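Local coordinates for ADP-ribosylglycohydrolase (Thermus thermophilus, PDB 2YZV), which belongs to the ADP-ribosylglycohydrolase family, a compact all-helical fold that holds two magnesium ions between its helices, at residues 18-23 with 53-59; 25-31 with 248-253; 64-68 with 79-83; 131-135 with 257-261. All coordinates share one frame; numbering follows the deposited sequence.

Contacts 1 and 2 share helix 4-26 and both touch one magnesium ion, which Asp253 of contact 2 binds together with Thr56 and Asp58 of contact 1. Contact 1 is buried and relies on one carboxylate; contact 2 is only partly buried and combines backbone pairing with acidic side chains at the second magnesium. Contact 4, at the centre of the chain, is entirely buried: helix 252-267, which it shares with contact 2, here offers an amide to main-chain groups. Contact 3 is the farthest from the metals, an interhelical packing, partly buried, with its charged side outward; it uses helix 57-72, as contact 1 does, and touches contact 4 through Arg133.

Contact 1 of 4, residues 18-23 with 53-59; sequences LAVGDA and GFWTDDT. With MG (magnesium ion), chain C.
Helix 18-23 runs against the turn that leads into helix 57-59, the backbones coming closest where the CA atoms of Ala23 and Trp55 lie 4.2 Å apart. Asp22 does most of the work. Its CG stands anti to the backbone N (chi1 -178°), which directs the carboxylate into the start of the second helix, where OD2 accepts three bonds. Thr59 OG1 reaches the anti lone pair of Asp22 OD2 at 2.8 Å, and Thr59 N comes in on that same anti side, 31° out of the carboxylate plane. Thr56 N, 2.9 Å from Asp22 OD2, approaches from above the plane. Thr56 is the N-cap of helix 57-72, its OG1 taking a weak capping bond from Asp58 N, while that same OG1 binds a magnesium ion at 2.1 Å. Asp58 OD1 binds this magnesium too, and Asp253 completes the protein ligands; Asp22, which does not bind the metal, probably helps position the turn as a second-shell residue. Thr59 CG2 sits 3.5 Å above the Trp55 ring, over its centre, and Trp55 NE1 bonds to His281 O. Farther along, Ala23 CB packs 3.4 Å from Phe54 O, and one water donates to both Ala23 O and Phe54 O.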
loop_
_atom_site.group_PDB
_atom_site.type_symbol
_atom_site.label_atom_id
_atom_site.label_comp_id
_atom_site.label_asym_id
_atom_site.label_seq_id
_atom_site.Cartn_x
_atom_site.Cartn_y
_atom_site.Cartn_z
ATOM N N LEU A 18 -0.153 6.084 -3.242
ATOM C CA LEU A 18 -0.142 4.647 -3.513
ATOM C C LEU A 18 -0.010 4.426 -5.021
ATOM O O LEU A 18 0.866 3.688 -5.475
ATOM C CB LEU A 18 -1.443 4.021 -2.998
ATOM C CG LEU A 18 -1.660 2.506 -3.030
ATOM C CD1 LEU A 18 -2.910 2.183 -2.230
ATOM C CD2 LEU A 18 -1.796 1.992 -4.458
ATOM N N ALA A 19 -0.879 5.079 -5.791
ATOM C CA ALA A 19 -0.878 4.947 -7.245
ATOM C C ALA A 19 0.376 5.525 -7.895
ATOM O O ALA A 19 0.888 4.977 -8.870
ATOM C CB ALA A 19 -2.124 5.612 -7.827
ATOM N N VAL A 20 0.855 6.645 -7.368
ATOM C CA VAL A 20 2.064 7.265 -7.891
ATOM C C VAL A 20 3.234 6.294 -7.729
ATOM O O VAL A 20 4.019 6.095 -8.653
ATOM C CB VAL A 20 2.366 8.592 -7.152
ATOM C CG1 VAL A 20 3.785 9.051 -7.438
ATOM C CG2 VAL A 20 1.372 9.665 -7.596
ATOM N N GLY A 21 3.334 5.682 -6.551
ATOM C CA GLY A 21 4.407 4.732 -6.298
ATOM C C GLY A 21 4.317 3.493 -7.168
ATOM O O GLY A 21 5.329 2.977 -7.628
ATOM N N ASP A 22 3.096 3.008 -7.378
ATOM C CA ASP A 22 2.858 1.831 -8.204
ATOM C C ASP A 22 3.298 2.144 -9.639
ATOM O O ASP A 22 4.055 1.382 -10.247
ATOM C CB ASP A 22 1.361 1.477 -8.139
ATOM C CG ASP A 22 0.996 0.221 -8.928
ATOM O OD1 ASP A 22 1.899 -0.481 -9.419
ATOM O OD2 ASP A 22 -0.215 -0.062 -9.048
ATOM N N ALA A 23 2.845 3.278 -10.167
ATOM C CA ALA A 23 3.187 3.678 -11.530
ATOM C C ALA A 23 4.692 3.851 -11.735
ATOM O O ALA A 23 5.252 3.365 -12.720
ATOM C CB ALA A 23 2.461 4.972 -11.893
ATOM N N GLY A 53 2.452 7.132 -16.144
ATOM C CA GLY A 53 1.389 7.346 -15.180
ATOM C C GLY A 53 0.409 6.203 -14.996
ATOM O O GLY A 53 -0.502 6.305 -14.178
ATOM N N PHE A 54 0.565 5.122 -15.754
ATOM C CA PHE A 54 -0.334 3.985 -15.598
ATOM C C PHE A 54 0.202 3.068 -14.509
ATOM O O PHE A 54 1.409 2.908 -14.352
ATOM C CB PHE A 54 -0.490 3.221 -16.919
ATOM C CG PHE A 54 -1.635 3.705 -17.763
ATOM C CD1 PHE A 54 -1.694 5.028 -18.193
ATOM C CD2 PHE A 54 -2.664 2.838 -18.117
ATOM C CE1 PHE A 54 -2.765 5.482 -18.968
ATOM C CE2 PHE A 54 -3.737 3.283 -18.889
ATOM C CZ PHE A 54 -3.786 4.605 -19.315
ATOM N N TRP A 55 -0.709 2.477 -13.747
ATOM C CA TRP A 55 -0.331 1.604 -12.650
ATOM C C TRP A 55 -0.692 0.136 -12.882
ATOM O O TRP A 55 -1.171 -0.235 -13.957
ATOM C CB TRP A 55 -0.955 2.128 -11.351
ATOM C CG TRP A 55 -2.169 2.974 -11.582
ATOM C CD1 TRP A 55 -2.228 4.342 -11.635
ATOM C CD2 TRP A 55 -3.499 2.507 -11.827
ATOM N NE1 TRP A 55 -3.516 4.751 -11.895
ATOM C CE2 TRP A 55 -4.315 3.645 -12.017
ATOM C CE3 TRP A 55 -4.082 1.235 -11.905
ATOM C CZ2 TRP A 55 -5.688 3.548 -12.282
ATOM C CZ3 TRP A 55 -5.446 1.138 -12.169
ATOM C CH2 TRP A 55 -6.233 2.292 -12.353
ATOM N N THR A 56 -0.473 -0.694 -11.866
ATOM C CA THR A 56 -0.718 -2.132 -11.982
ATOM C C THR A 56 -1.849 -2.682 -11.116
ATOM O O THR A 56 -2.787 -1.967 -10.765
ATOM C CB THR A 56 0.561 -2.905 -11.638
ATOM O OG1 THR A 56 0.799 -2.825 -10.226
ATOM C CG2 THR A 56 1.754 -2.300 -12.370
ATOM N N ASP A 57 -1.752 -3.966 -10.776
ATOM C CA ASP A 57 -2.766 -4.613 -9.954
ATOM C C ASP A 57 -2.811 -4.055 -8.536
ATOM O O ASP A 57 -3.821 -4.192 -7.844
ATOM C CB ASP A 57 -2.544 -6.134 -9.917
ATOM C CG ASP A 57 -1.187 -6.520 -9.363
ATOM O OD1 ASP A 57 -0.934 -6.280 -8.164
ATOM O OD2 ASP A 57 -0.371 -7.074 -10.129
ATOM N N ASP A 58 -1.723 -3.422 -8.105
ATOM C CA ASP A 58 -1.670 -2.835 -6.770
ATOM C C ASP A 58 -2.781 -1.801 -6.654
ATOM O O ASP A 58 -3.647 -1.881 -5.778
ATOM C CB ASP A 58 -0.329 -2.130 -6.535
ATOM C CG ASP A 58 0.853 -3.071 -6.610
ATOM O OD1 ASP A 58 1.004 -3.765 -7.635
ATOM O OD2 ASP A 58 1.642 -3.108 -5.644
ATOM N N THR A 59 -2.742 -0.823 -7.550
ATOM C CA THR A 59 -3.729 0.239 -7.554
ATOM C C THR A 59 -5.115 -0.277 -7.946
ATOM O O THR A 59 -6.125 0.188 -7.412
ATOM C CB THR A 59 -3.294 1.381 -8.503
ATOM O OG1 THR A 59 -2.004 1.865 -8.102
ATOM C CG2 THR A 59 -4.284 2.530 -8.454
HETATM MG MG MG C . 1.755 -4.482 -9.266
HETATM O O HOH W 1 4.042 3.159 -15.186
#

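Contact 2 of 4, residues 25-31 with 248-253; sequences GAQVEGL and LGGDAD. With MG (magnesium ion), chain B; MG (magnesium ion), chain C.
Gly30 N gives Gly250 O a short, nearly straight hydrogen bond, 2.7 Å long with 169° at the hydrogen. A second bond returns the other way, from Gly250 N to Leu31 O at 2.8 Å, and the two tie the type II turn 28-31 to the bend just ahead of helix 252-267. Gly249 and Gly250 both have positive phi, as does Gly30, and Gly249 CA lies 3.3 Å from Leu31 O in a CA-H...O contact. The Gly25 CA hydrogen points at Ala252 O, 3.4 Å from CA, in another such contact, the two backbones lying directly against each other. Between these backbone meetings Val28 CG2 packs on Ala252 CB at 3.8 Å. The acidic side lies beyond. Glu29 has its CG anti to the backbone N (chi1 169°) and is extended past it, which carries the carboxylate alongside Asp251 and obliquely across Asp253. Glu29 OE2 stops 3.5 Å from Asp253 OD2, with the two carboxylate planes 37° apart. Both oxygens of Asp253 hold the magnesium ion that Asp251 OD1, at 2.3 Å, and Thr254 also bind. Asp253 OD1 is shared with the other magnesium, 2.0 Å away, which Thr56 and Asp58 bind as well, so this one oxygen bridges the pair. Asn128 holds the second oxygen of Asp251. Three carboxylates gathered this closely would probably repel one another without the magnesium ions, whose positive charge is likely to offset that of the aspartates and of Glu29 beside them.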
loop_
_atom_site.group_PDB
_atom_site.type_symbol
_atom_site.label_atom_id
_atom_site.label_comp_id
_atom_site.label_asym_id
_atom_site.label_seq_id
_atom_site.Cartn_x
_atom_site.Cartn_y
_atom_site.Cartn_z
ATOM N N GLY A 25 7.263 2.677 -9.788
ATOM C CA GLY A 25 7.960 1.422 -9.563
ATOM C C GLY A 25 7.757 0.405 -10.673
ATOM O O GLY A 25 8.656 -0.381 -10.970
ATOM N N ALA A 26 6.577 0.425 -11.284
ATOM C CA ALA A 26 6.264 -0.503 -12.364
ATOM C C ALA A 26 7.261 -0.369 -13.512
ATOM O O ALA A 26 7.504 -1.327 -14.248
ATOM C CB ALA A 26 4.846 -0.254 -12.873
ATOM N N GLN A 27 7.847 0.817 -13.652
ATOM C CA GLN A 27 8.808 1.077 -14.722
ATOM C C GLN A 27 10.048 0.202 -14.630
ATOM O O GLN A 27 10.673 -0.103 -15.648
ATOM C CB GLN A 27 9.218 2.556 -14.717
ATOM C CG GLN A 27 8.040 3.502 -14.889
ATOM C CD GLN A 27 8.410 4.972 -14.778
ATOM O OE1 GLN A 27 7.535 5.836 -14.747
ATOM N NE2 GLN A 27 9.705 5.264 -14.720
ATOM N N VAL A 28 10.408 -0.204 -13.416
ATOM C CA VAL A 28 11.590 -1.038 -13.228
ATOM C C VAL A 28 11.314 -2.344 -12.501
ATOM O O VAL A 28 12.221 -2.945 -11.929
ATOM C CB VAL A 28 12.689 -0.279 -12.466
ATOM C CG1 VAL A 28 13.229 0.853 -13.327
ATOM C CG2 VAL A 28 12.131 0.261 -11.164
ATOM N N GLU A 29 10.063 -2.788 -12.526
ATOM C CA GLU A 29 9.710 -4.036 -11.866
ATOM C C GLU A 29 10.521 -5.196 -12.436
ATOM O O GLU A 29 10.630 -5.347 -13.653
ATOM C CB GLU A 29 8.213 -4.320 -12.026
ATOM C CG GLU A 29 7.805 -5.726 -11.605
ATOM C CD GLU A 29 6.303 -5.906 -11.518
ATOM O OE1 GLU A 29 5.574 -5.231 -12.276
ATOM O OE2 GLU A 29 5.850 -6.735 -10.699
ATOM N N GLY A 30 11.106 -5.997 -11.549
ATOM C CA GLY A 30 11.887 -7.146 -11.977
ATOM C C GLY A 30 13.352 -6.890 -12.286
ATOM O O GLY A 30 14.097 -7.831 -12.567
ATOM N N LEU A 31 13.778 -5.631 -12.239
ATOM C CA LEU A 31 15.172 -5.306 -12.526
ATOM C C LEU A 31 16.013 -5.362 -11.263
ATOM O O LEU A 31 15.606 -4.865 -10.218
ATOM C CB LEU A 31 15.294 -3.908 -13.130
ATOM C CG LEU A 31 14.521 -3.597 -14.414
ATOM C CD1 LEU A 31 14.859 -2.187 -14.866
ATOM C CD2 LEU A 31 14.873 -4.604 -15.499
ATOM N N LEU A 248 15.305 0.430 -5.906
ATOM C CA LEU A 248 15.769 -0.811 -5.297
ATOM C C LEU A 248 15.487 -1.903 -6.320
ATOM O O LEU A 248 16.010 -3.010 -6.230
ATOM C CB LEU A 248 14.986 -1.125 -4.026
ATOM C CG LEU A 248 15.220 -0.241 -2.806
ATOM C CD1 LEU A 248 14.244 -0.653 -1.718
ATOM C CD2 LEU A 248 16.657 -0.377 -2.320
ATOM N N GLY A 249 14.643 -1.578 -7.295
ATOM C CA GLY A 249 14.287 -2.546 -8.315
ATOM C C GLY A 249 13.434 -3.660 -7.734
ATOM O O GLY A 249 12.737 -3.466 -6.737
ATOM N N GLY A 250 13.492 -4.837 -8.351
ATOM C CA GLY A 250 12.701 -5.954 -7.867
ATOM C C GLY A 250 11.215 -5.654 -7.951
ATOM O O GLY A 250 10.727 -5.197 -8.987
ATOM N N ASP A 251 10.491 -5.898 -6.863
ATOM C CA ASP A 251 9.051 -5.649 -6.830
ATOM C C ASP A 251 8.853 -4.172 -6.512
ATOM O O ASP A 251 8.193 -3.804 -5.539
ATOM C CB ASP A 251 8.402 -6.531 -5.757
ATOM C CG ASP A 251 6.916 -6.726 -5.988
ATOM O OD1 ASP A 251 6.489 -6.728 -7.165
ATOM O OD2 ASP A 251 6.176 -6.900 -4.998
ATOM N N ALA A 252 9.425 -3.333 -7.365
ATOM C CA ALA A 252 9.395 -1.885 -7.199
ATOM C C ALA A 252 8.023 -1.229 -7.221
ATOM O O ALA A 252 7.822 -0.203 -6.573
ATOM C CB ALA A 252 10.291 -1.237 -8.246
ATOM N N ASP A 253 7.087 -1.794 -7.973
ATOM C CA ASP A 253 5.751 -1.215 -8.026
ATOM C C ASP A 253 5.095 -1.290 -6.651
ATOM O O ASP A 253 4.457 -0.339 -6.204
ATOM C CB ASP A 253 4.872 -1.938 -9.056
ATOM C CG ASP A 253 4.751 -3.431 -8.795
ATOM O OD1 ASP A 253 3.659 -3.986 -9.038
ATOM O OD2 ASP A 253 5.739 -4.060 -8.371
HETATM MG MG MG B . 4.358 -5.928 -7.385
HETATM MG MG MG C . 1.755 -4.482 -9.266
#

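Contact 3 of 4, residues 64-68 with 79-83; sequences CLAES and QMDRY
The guanidinium of Arg82 lies under the main chain of helix 57-72: Glu67 C is 4.1 Å above one face, offset toward the rim, while Ser68 OG lies at the edge, in the plane. The Tyr83 ring has Gln79 O of its own helix 3.3 Å above one face, also toward the rim, and Met80 SD at its edge; Cys64 CB meets the ring obliquely, 3.8 Å from Tyr83 CE1. Arg82 gets there by an extended chain from CG to NE, with CG beside the backbone N (chi1 -64°). Its NE packs 3.4 Å from Ser68 CA and its CD 3.5 Å from Cys64 O. Asp78 receives a salt bridge from Arg82 NE and a hydrogen bond from Ser68 OG, so one carboxylate fixes both side chains. Glu67 OE1 is near Arg82 NH1 at 4.5 Å, but well out of the guanidinium plane, and adds only charge. Leu65 runs alongside Gln79 in the same direction, with Leu65 CD1 3.6 Å from Gln79 CD. A water joins the segments, donating to Ser68 OG and accepting from Gln79 NE2. The two consecutive helices form a helical hairpin; over these segments the axes approach to 9.2 Å, with 139° between their directions. Helix 105-115 covers Met80 and Tyr83 on the flank of helix 76-89, while Tyr83 also touches Arg133 in the loop after helix 129-132.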
loop_
_atom_site.group_PDB
_atom_site.type_symbol
_atom_site.label_atom_id
_atom_site.label_comp_id
_atom_site.label_asym_id
_atom_site.label_seq_id
_atom_site.Cartn_x
_atom_site.Cartn_y
_atom_site.Cartn_z
ATOM N N CYS A 64 -10.718 -1.169 -6.142
ATOM C CA CYS A 64 -11.822 -2.091 -5.902
ATOM C C CYS A 64 -12.232 -2.047 -4.438
ATOM O O CYS A 64 -13.421 -1.967 -4.117
ATOM C CB CYS A 64 -11.413 -3.518 -6.265
ATOM S SG CYS A 64 -11.246 -3.800 -8.032
ATOM N N LEU A 65 -11.239 -2.112 -3.555
ATOM C CA LEU A 65 -11.493 -2.071 -2.122
ATOM C C LEU A 65 -12.162 -0.755 -1.756
ATOM O O LEU A 65 -13.113 -0.731 -0.974
ATOM C CB LEU A 65 -10.183 -2.229 -1.342
ATOM C CG LEU A 65 -10.241 -2.102 0.183
ATOM C CD1 LEU A 65 -11.182 -3.151 0.768
ATOM C CD2 LEU A 65 -8.841 -2.276 0.758
ATOM N N ALA A 66 -11.667 0.339 -2.331
ATOM C CA ALA A 66 -12.223 1.660 -2.069
ATOM C C ALA A 66 -13.709 1.691 -2.423
ATOM O O ALA A 66 -14.533 2.142 -1.628
ATOM C CB ALA A 66 -11.469 2.720 -2.881
ATOM N N GLU A 67 -14.049 1.208 -3.613
ATOM C CA GLU A 67 -15.445 1.204 -4.036
ATOM C C GLU A 67 -16.295 0.294 -3.159
ATOM O O GLU A 67 -17.441 0.617 -2.853
ATOM C CB GLU A 67 -15.558 0.788 -5.505
ATOM C CG GLU A 67 -14.820 1.720 -6.452
ATOM C CD GLU A 67 -15.307 1.614 -7.883
ATOM O OE1 GLU A 67 -15.367 0.486 -8.416
ATOM O OE2 GLU A 67 -15.626 2.666 -8.476
ATOM N N SER A 68 -15.734 -0.839 -2.752
ATOM C CA SER A 68 -16.462 -1.773 -1.897
ATOM C C SER A 68 -16.809 -1.130 -0.553
ATOM O O SER A 68 -17.938 -1.245 -0.071
ATOM C CB SER A 68 -15.629 -3.036 -1.666
ATOM O OG SER A 68 -16.349 -4.000 -0.910
ATOM N N GLN A 79 -15.797 -7.500 -1.422
ATOM C CA GLN A 79 -14.448 -7.168 -1.861
ATOM C C GLN A 79 -13.989 -8.212 -2.867
ATOM O O GLN A 79 -13.489 -7.878 -3.944
ATOM C CB GLN A 79 -13.493 -7.145 -0.669
ATOM C CG GLN A 79 -13.670 -5.937 0.229
ATOM C CD GLN A 79 -12.990 -6.106 1.571
ATOM O OE1 GLN A 79 -12.014 -6.850 1.699
ATOM N NE2 GLN A 79 -13.493 -5.404 2.580
ATOM N N MET A 80 -14.181 -9.480 -2.517
ATOM C CA MET A 80 -13.782 -10.582 -3.377
ATOM C C MET A 80 -14.614 -10.667 -4.652
ATOM O O MET A 80 -14.096 -11.051 -5.698
ATOM C CB MET A 80 -13.841 -11.899 -2.595
ATOM C CG MET A 80 -12.755 -12.014 -1.526
ATOM S SD MET A 80 -11.077 -12.107 -2.219
ATOM C CE MET A 80 -10.906 -13.899 -2.407
ATOM N N ASP A 81 -15.895 -10.312 -4.579
ATOM C CA ASP A 81 -16.728 -10.335 -5.776
ATOM C C ASP A 81 -16.106 -9.361 -6.774
ATOM O O ASP A 81 -16.020 -9.644 -7.969
ATOM C CB ASP A 81 -18.166 -9.893 -5.478
ATOM C CG ASP A 81 -18.950 -10.923 -4.687
ATOM O OD1 ASP A 81 -18.735 -12.134 -4.904
ATOM O OD2 ASP A 81 -19.797 -10.520 -3.861
ATOM N N ARG A 82 -15.662 -8.214 -6.270
ATOM C CA ARG A 82 -15.053 -7.202 -7.121
ATOM C C ARG A 82 -13.680 -7.625 -7.643
ATOM O O ARG A 82 -13.391 -7.440 -8.823
ATOM C CB ARG A 82 -14.944 -5.874 -6.369
ATOM C CG ARG A 82 -16.289 -5.267 -5.995
ATOM C CD ARG A 82 -16.098 -3.994 -5.184
ATOM N NE ARG A 82 -17.355 -3.471 -4.657
ATOM C CZ ARG A 82 -18.283 -2.859 -5.386
ATOM N NH1 ARG A 82 -18.105 -2.681 -6.688
ATOM N NH2 ARG A 82 -19.395 -2.428 -4.809
ATOM N N TYR A 83 -12.833 -8.186 -6.779
ATOM C CA TYR A 83 -11.511 -8.621 -7.225
ATOM C C TYR A 83 -11.665 -9.681 -8.307
ATOM O O TYR A 83 -10.964 -9.660 -9.318
ATOM C CB TYR A 83 -10.686 -9.231 -6.084
ATOM C CG TYR A 83 -10.350 -8.319 -4.925
ATOM C CD1 TYR A 83 -10.157 -6.949 -5.105
ATOM C CD2 TYR A 83 -10.184 -8.841 -3.642
ATOM C CE1 TYR A 83 -9.809 -6.124 -4.034
ATOM C CE2 TYR A 83 -9.834 -8.031 -2.572
ATOM C CZ TYR A 83 -9.650 -6.676 -2.769
ATOM O OH TYR A 83 -9.303 -5.882 -1.699
HETATM O O HOH W 2 -15.840 -3.701 1.806
#

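Contact 4 of 4, residues 131-135 with 257-261; sequences LMRLA and AVYGQ
Gln261 reaches from helix 252-267 to the main chain of 131-135 and uses both ends of its amide there. Its CG is beside the backbone N (chi1 -68°) and the chain runs on extended, which brings the amide level with the bend after helix 129-132. NE2 gives a straight bond to Leu131 O, 3.0 Å long with 168° at the hydrogen, and Leu131 O lies close to the amide plane. The same nitrogen also donates to Ala257 O one turn back, from above the carbonyl plane, while Gln261 N reaches that oxygen from the opposite face. On the other end of the amide, OE1 takes a 2.8 Å bond from Ala135 N, and Ala135 CB closes in at 3.4 Å from Gln261 OE1. Three bonds, two from NE2 and one into OE1, therefore fix the rotation of the amide. Alongside, Val258 turns CG1 anti to its backbone N (chi1 175°), leaving CG2 to pack on Leu131 CB at 3.8 Å. Ala257 CB comes 4.4 Å from Met132 O, and the Met132 side chain heads the other way, onto helix 57-72 at Asp57, Asp58 and Gln61. Helix 162-179 covers Leu131, Leu134 and the Gln261 side chain. All the touching residues are buried, so the amide of Gln261 supplies hydrogen-bonding partners within the protein interior: Leu131 O and Ala135 N, main-chain groups at a break between helices 129-132 and 135-141, are both satisfied by one side chain.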
loop_
_atom_site.group_PDB
_atom_site.type_symbol
_atom_site.label_atom_id
_atom_site.label_comp_id
_atom_site.label_asym_id
_atom_site.label_seq_id
_atom_site.Cartn_x
_atom_site.Cartn_y
_atom_site.Cartn_z
ATOM N N LEU A 131 -0.570 -5.396 1.533
ATOM C CA LEU A 131 0.004 -4.090 1.839
ATOM C C LEU A 131 -0.210 -3.065 0.741
ATOM O O LEU A 131 -0.396 -1.883 1.015
ATOM C CB LEU A 131 1.512 -4.210 2.065
ATOM C CG LEU A 131 2.032 -5.252 3.047
ATOM C CD1 LEU A 131 3.543 -5.125 3.141
ATOM C CD2 LEU A 131 1.394 -5.046 4.409
ATOM N N MET A 132 -0.171 -3.526 -0.502
ATOM C CA MET A 132 -0.293 -2.639 -1.654
ATOM C C MET A 132 -1.639 -1.960 -1.835
ATOM O O MET A 132 -1.734 -0.954 -2.540
ATOM C CB MET A 132 0.034 -3.415 -2.932
ATOM C CG MET A 132 -0.963 -4.513 -3.238
ATOM S SD MET A 132 -0.576 -5.450 -4.729
ATOM C CE MET A 132 -2.208 -6.060 -5.169
ATOM N N ARG A 133 -2.673 -2.491 -1.191
ATOM C CA ARG A 133 -4.026 -1.961 -1.346
ATOM C C ARG A 133 -4.659 -1.420 -0.065
ATOM O O ARG A 133 -5.829 -1.036 -0.072
ATOM C CB ARG A 133 -4.927 -3.075 -1.894
ATOM C CG ARG A 133 -5.127 -4.213 -0.878
ATOM C CD ARG A 133 -5.800 -5.459 -1.456
ATOM N NE ARG A 133 -5.974 -6.466 -0.408
ATOM C CZ ARG A 133 -5.725 -7.764 -0.554
ATOM N NH1 ARG A 133 -5.289 -8.239 -1.715
ATOM N NH2 ARG A 133 -5.894 -8.587 0.471
ATOM N N LEU A 134 -3.885 -1.373 1.014
ATOM C CA LEU A 134 -4.373 -0.949 2.329
ATOM C C LEU A 134 -5.000 0.434 2.571
ATOM O O LEU A 134 -6.068 0.524 3.177
ATOM C CB LEU A 134 -3.259 -1.134 3.361
ATOM C CG LEU A 134 -3.461 -2.073 4.557
ATOM C CD1 LEU A 134 -2.698 -1.500 5.739
ATOM C CD2 LEU A 134 -4.932 -2.219 4.914
ATOM N N ALA A 135 -4.338 1.499 2.121
ATOM C CA ALA A 135 -4.809 2.871 2.343
ATOM C C ALA A 135 -6.321 3.121 2.389
ATOM O O ALA A 135 -6.815 3.736 3.337
ATOM C CB ALA A 135 -4.163 3.811 1.326
ATOM N N ALA A 257 4.399 1.505 -3.960
ATOM C CA ALA A 257 3.024 1.730 -3.516
ATOM C C ALA A 257 2.910 1.799 -1.998
ATOM O O ALA A 257 2.137 2.597 -1.468
ATOM C CB ALA A 257 2.113 0.638 -4.054
ATOM N N VAL A 258 3.667 0.964 -1.293
ATOM C CA VAL A 258 3.615 0.977 0.169
ATOM C C VAL A 258 4.254 2.267 0.676
ATOM O O VAL A 258 3.702 2.931 1.553
ATOM C CB VAL A 258 4.319 -0.263 0.760
ATOM C CG1 VAL A 258 4.367 -0.183 2.287
ATOM C CG2 VAL A 258 3.554 -1.518 0.338
ATOM N N TYR A 259 5.409 2.625 0.118
ATOM C CA TYR A 259 6.071 3.864 0.510
ATOM C C TYR A 259 5.134 5.036 0.226
ATOM O O TYR A 259 5.001 5.956 1.033
ATOM C CB TYR A 259 7.365 4.070 -0.286
ATOM C CG TYR A 259 7.926 5.471 -0.140
ATOM C CD1 TYR A 259 8.759 5.803 0.926
ATOM C CD2 TYR A 259 7.550 6.483 -1.024
ATOM C CE1 TYR A 259 9.197 7.108 1.114
ATOM C CE2 TYR A 259 7.978 7.791 -0.845
ATOM C CZ TYR A 259 8.799 8.099 0.227
ATOM O OH TYR A 259 9.189 9.404 0.437
ATOM N N GLY A 260 4.490 4.991 -0.937
ATOM C CA GLY A 260 3.585 6.054 -1.338
ATOM C C GLY A 260 2.452 6.308 -0.364
ATOM O O GLY A 260 2.082 7.459 -0.120
ATOM N N GLN A 261 1.891 5.236 0.184
ATOM C CA GLN A 261 0.802 5.353 1.144
ATOM C C GLN A 261 1.271 6.030 2.423
ATOM O O GLN A 261 0.628 6.956 2.916
ATOM C CB GLN A 261 0.256 3.973 1.497
ATOM C CG GLN A 261 -0.455 3.280 0.361
ATOM C CD GLN A 261 -0.785 1.853 0.704
ATOM O OE1 GLN A 261 -1.647 1.583 1.545
ATOM N NE2 GLN A 261 -0.089 0.924 0.067
#